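Local structure of 2-oxoglutarate carboxylase small subunit (Hydrogenobacter thermophilus, 7KCT) at residues I301-P306 with D391-K396. The protein is the biotin carboxylase-like subunit of a carboxylase, built around an ATP-grasp domain, and binds adenosine-5'-diphosphate, magnesium and bicarbonate. Sequence-based numbering, arbitrary orientation.
With ADP (adenosine-5'-diphosphate), chain D.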
ATOM      1  N   ILE A 301       1.273  11.657  18.356  1.00 31.72           N
ATOM      2  CA  ILE A 301       1.634  10.714  17.300  1.00 26.02           C
ATOM      3  C   ILE A 301       3.033  11.072  16.807  1.00 25.57           C
ATOM      4  O   ILE A 301       3.449  12.231  16.862  1.00 27.41           O
ATOM      5  CB  ILE A 301       0.611  10.779  16.151  1.00 27.77           C
ATOM      6  CG1 ILE A 301       0.695   9.533  15.278  1.00 32.12           C
ATOM      7  CG2 ILE A 301       0.810  12.061  15.307  1.00 25.78           C
ATOM      8  CD1 ILE A 301       0.085   8.285  15.875  1.00 33.24           C
ATOM      9  N   GLN A 302       3.775  10.080  16.345  1.00 28.30           N
ATOM     10  CA  GLN A 302       5.059  10.316  15.699  1.00 30.03           C
ATOM     11  C   GLN A 302       5.024  10.001  14.203  1.00 28.52           C
ATOM     12  O   GLN A 302       4.248   9.168  13.739  1.00 26.38           O
ATOM     13  CB  GLN A 302       6.134   9.434  16.342  1.00 34.41           C
ATOM     14  CG  GLN A 302       6.400   9.704  17.781  1.00 36.87           C
ATOM     15  CD  GLN A 302       7.540   8.843  18.282  1.00 39.49           C
ATOM     16  OE1 GLN A 302       7.458   7.620  18.251  1.00 35.11           O
ATOM     17  NE2 GLN A 302       8.629   9.477  18.681  1.00 41.37           N
ATOM     18  N   VAL A 303       5.979  10.592  13.485  1.00 30.99           N
ATOM     19  CA  VAL A 303       6.142  10.364  12.052  1.00 29.02           C
ATOM     20  C   VAL A 303       6.088   8.887  11.697  1.00 29.24           C
ATOM     21  O   VAL A 303       5.387   8.480  10.760  1.00 28.41           O
ATOM     22  CB  VAL A 303       7.478  10.997  11.604  1.00 33.16           C
ATOM     23  CG1 VAL A 303       7.878  10.587  10.169  1.00 32.83           C
ATOM     24  CG2 VAL A 303       7.375  12.528  11.681  1.00 33.54           C
ATOM     25  N   GLU A 304       6.778   8.058  12.471  1.00 25.64           N
ATOM     26  CA  GLU A 304       7.042   6.674  12.139  1.00 26.82           C
ATOM     27  C   GLU A 304       5.997   5.698  12.667  1.00 29.99           C
ATOM     28  O   GLU A 304       6.223   4.467  12.623  1.00 26.42           O
ATOM     29  CB  GLU A 304       8.452   6.307  12.656  1.00 31.83           C
ATOM     30  CG  GLU A 304       8.647   6.425  14.208  1.00 35.51           C
ATOM     31  CD  GLU A 304       9.187   7.786  14.739  1.00 40.14           C
ATOM     32  OE1 GLU A 304       9.075   8.838  14.079  1.00 37.38           O
ATOM     33  OE2 GLU A 304       9.771   7.809  15.858  1.00 47.10           O
ATOM     34  N   HIS A 305       4.832   6.192  13.095  1.00 28.43           N
ATOM     35  CA  HIS A 305       3.784   5.285  13.558  1.00 27.65           C
ATOM     36  C   HIS A 305       3.373   4.225  12.544  1.00 30.23           C
ATOM     37  O   HIS A 305       2.866   3.174  12.979  1.00 30.09           O
ATOM     38  CB  HIS A 305       2.536   6.070  14.020  1.00 26.97           C
ATOM     39  CG  HIS A 305       1.704   6.619  12.904  1.00 23.53           C
ATOM     40  ND1 HIS A 305       1.908   7.886  12.406  1.00 24.16           N
ATOM     41  CD2 HIS A 305       0.653   6.110  12.214  1.00 24.34           C
ATOM     42  CE1 HIS A 305       1.047   8.119  11.422  1.00 29.34           C
ATOM     43  NE2 HIS A 305       0.282   7.052  11.275  1.00 28.75           N
ATOM     44  N   PRO A 306       3.502   4.417  11.226  1.00 29.65           N
ATOM     45  CA  PRO A 306       3.031   3.358  10.313  1.00 23.37           C
ATOM     46  C   PRO A 306       3.754   2.029  10.461  1.00 25.68           C
ATOM     47  O   PRO A 306       3.097   0.996  10.293  1.00 24.89           O
ATOM     48  CB  PRO A 306       3.226   3.982   8.915  1.00 25.33           C
ATOM     49  CG  PRO A 306       3.033   5.458   9.173  1.00 23.03           C
ATOM     50  CD  PRO A 306       3.772   5.677  10.500  1.00 24.59           C
ATOM     51  N   ASP A 391       9.350  21.549   7.212  1.00 37.94           N
ATOM     52  CA  ASP A 391      10.145  20.332   7.159  1.00 39.38           C
ATOM     53  C   ASP A 391      10.341  19.863   5.712  1.00 38.41           C
ATOM     54  O   ASP A 391       9.524  20.127   4.807  1.00 37.36           O
ATOM     55  CB  ASP A 391       9.514  19.207   8.017  1.00 40.58           C
ATOM     56  N   SER A 392      11.447  19.147   5.493  1.00 36.32           N
ATOM     57  CA  SER A 392      11.791  18.743   4.126  1.00 38.48           C
ATOM     58  C   SER A 392      11.153  17.425   3.705  1.00 36.86           C
ATOM     59  O   SER A 392      11.386  16.971   2.569  1.00 34.53           O
ATOM     60  CB  SER A 392      13.317  18.640   3.947  1.00 33.74           C
ATOM     61  OG  SER A 392      13.881  17.733   4.892  1.00 41.25           O
ATOM     62  N   LEU A 393      10.306  16.847   4.555  1.00 33.51           N
ATOM     63  CA  LEU A 393       9.687  15.558   4.277  1.00 33.46           C
ATOM     64  C   LEU A 393       8.784  15.665   3.059  1.00 27.12           C
ATOM     65  O   LEU A 393       7.955  16.571   2.968  1.00 42.23           O
ATOM     66  CB  LEU A 393       8.911  15.089   5.511  1.00 34.64           C
ATOM     67  CG  LEU A 393       8.399  13.641   5.471  1.00 33.23           C
ATOM     68  CD1 LEU A 393       9.529  12.648   5.220  1.00 29.84           C
ATOM     69  CD2 LEU A 393       7.663  13.339   6.781  1.00 38.28           C
ATOM     70  N   ILE A 394       9.027  14.807   2.077  1.00 25.95           N
ATOM     71  CA  ILE A 394       8.193  14.671   0.879  1.00 29.01           C
ATOM     72  C   ILE A 394       7.237  13.489   1.008  1.00 33.31           C
ATOM     73  O   ILE A 394       6.086  13.551   0.583  1.00 34.28           O
ATOM     74  CB  ILE A 394       9.060  14.468  -0.385  1.00 29.42           C
ATOM     75  CG1 ILE A 394       9.875  15.657  -0.816  1.00 35.31           C
ATOM     76  CG2 ILE A 394       8.183  13.969  -1.586  1.00 40.56           C
ATOM     77  CD1 ILE A 394      10.882  15.254  -1.860  1.00 36.48           C
ATOM     78  N   ALA A 395       7.752  12.353   1.472  1.00 28.09           N
ATOM     79  CA  ALA A 395       6.988  11.121   1.444  1.00 26.40           C
ATOM     80  C   ALA A 395       7.606  10.198   2.475  1.00 27.21           C
ATOM     81  O   ALA A 395       8.768  10.365   2.858  1.00 26.63           O
ATOM     82  CB  ALA A 395       7.008  10.477   0.062  1.00 24.20           C
ATOM     83  N   LYS A 396       6.793   9.299   2.985  1.00 24.79           N
ATOM     84  CA  LYS A 396       7.260   8.172   3.793  1.00 26.78           C
ATOM     85  C   LYS A 396       6.957   6.930   2.990  1.00 25.65           C
ATOM     86  O   LYS A 396       5.812   6.729   2.550  1.00 26.94           O
ATOM     87  CB  LYS A 396       6.578   8.102   5.158  1.00 28.12           C
ATOM     88  CG  LYS A 396       6.602   9.429   5.888  1.00 34.20           C
ATOM     89  CD  LYS A 396       6.127   9.349   7.344  1.00 36.86           C
ATOM     90  CE  LYS A 396       4.651   8.991   7.466  1.00 32.25           C
ATOM     91  NZ  LYS A 396       4.070   9.590   8.695  1.00 36.84           N
TER
HETATM   92  PB  ADP D 502       9.188  12.091  15.381  1.00 42.56           P
HETATM   93  O1B ADP D 502       7.695  12.159  15.120  1.00 35.08           O
HETATM   94  O2B ADP D 502       9.913  10.769  15.497  1.00 41.42           O
HETATM   95  O3B ADP D 502       9.733  13.167  16.266  1.00 49.52           O
HETATM   96  PA  ADP D 502      10.707  14.079  13.863  1.00 49.22           P
HETATM   97  O1A ADP D 502      11.093  14.694  12.560  1.00 47.01           O
HETATM   98  O2A ADP D 502      11.456  14.326  15.160  1.00 47.96           O
HETATM   99  O3A ADP D 502      10.060  12.631  13.838  1.00 46.16           O
HETATM  100  O5' ADP D 502       9.199  15.288  14.262  1.00 49.08           O
HETATM  101  C5' ADP D 502       8.627  15.880  13.020  1.00 43.92           C
HETATM  102  C4' ADP D 502       8.373  17.316  13.106  1.00 45.69           C
HETATM  103  O4' ADP D 502       8.128  17.815  14.403  1.00 43.01           O
HETATM  104  C3' ADP D 502       9.774  17.937  12.537  1.00 51.45           C
HETATM  105  O3' ADP D 502       9.488  19.004  11.804  1.00 52.12           O
HETATM  106  C2' ADP D 502      10.416  18.242  13.947  1.00 55.86           C
HETATM  107  O2' ADP D 502      11.215  19.331  13.920  1.00 53.10           O
HETATM  108  C1' ADP D 502       9.106  18.716  14.645  1.00 42.86           C
HETATM  109  N9  ADP D 502       9.118  18.590  16.161  1.00 48.18           N
HETATM  110  C8  ADP D 502       9.440  17.468  16.964  1.00 50.27           C
HETATM  111  N7  ADP D 502       9.363  17.724  18.296  1.00 47.75           N
HETATM  112  C5  ADP D 502       8.938  19.033  18.360  1.00 49.88           C
HETATM  113  C6  ADP D 502       8.678  19.862  19.469  1.00 51.48           C
HETATM  114  N6  ADP D 502       8.825  19.383  20.755  1.00 55.68           N
HETATM  115  N1  ADP D 502       8.267  21.159  19.279  1.00 45.18           N
HETATM  116  C2  ADP D 502       8.174  21.555  17.954  1.00 41.46           C
HETATM  117  N3  ADP D 502       8.392  20.881  16.797  1.00 44.39           N
HETATM  118  C4  ADP D 502       8.775  19.593  17.049  1.00 45.20           C
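Lys-396 NZ is held by two acceptors: it donates a 2.7 Å hydrogen bond to Val-303 O, arriving in the carbonyl plane on a lone pair (C=O...N 136°), and it forms a salt bridge with Glu-21, which probably keeps the buried ammonium charged. The lysine chain bends at chi3, and its aliphatic part runs obliquely across the valine, with Lys-396 CD 3.5 Å from Val-303 CG1. Farther along, Lys-396 CE lies 4.2 Å from Pro-306 CG. Val-303 CG1 also meets Leu-393 CD2 at 4.4 Å, a looser apolar contact. With CG1 anti to the backbone N (chi1 169°), Val-303 sends one methyl to the lysine and leaves CG2 beside the phosphate oxygens of ADP, 3.4 Å from O3A. Its amide completes the link: Val-303 N donates to ADP O1B at 2.8 Å, almost straight (168°), so one residue joins the nucleotide through N and the lysine through O. A type I turn from Gln-302 to His-305 sets this backbone. Gln-302 O accepts both His-305 N and His-305 ND1, the latter at 3.0 Å in the imidazole plane, while Pro-306 CD lies over one ring face; His-305 NE2 is bonded to Arg-25, so both ring nitrogens are engaged. The turn leads from strand 292-298 of the ATP-grasp region into helix 305-312, and Lys-396 reaches it from strand 393-401, paired with strands 341-351 and 374-378 in an antiparallel sheet of the biotin carboxylase C-terminal region.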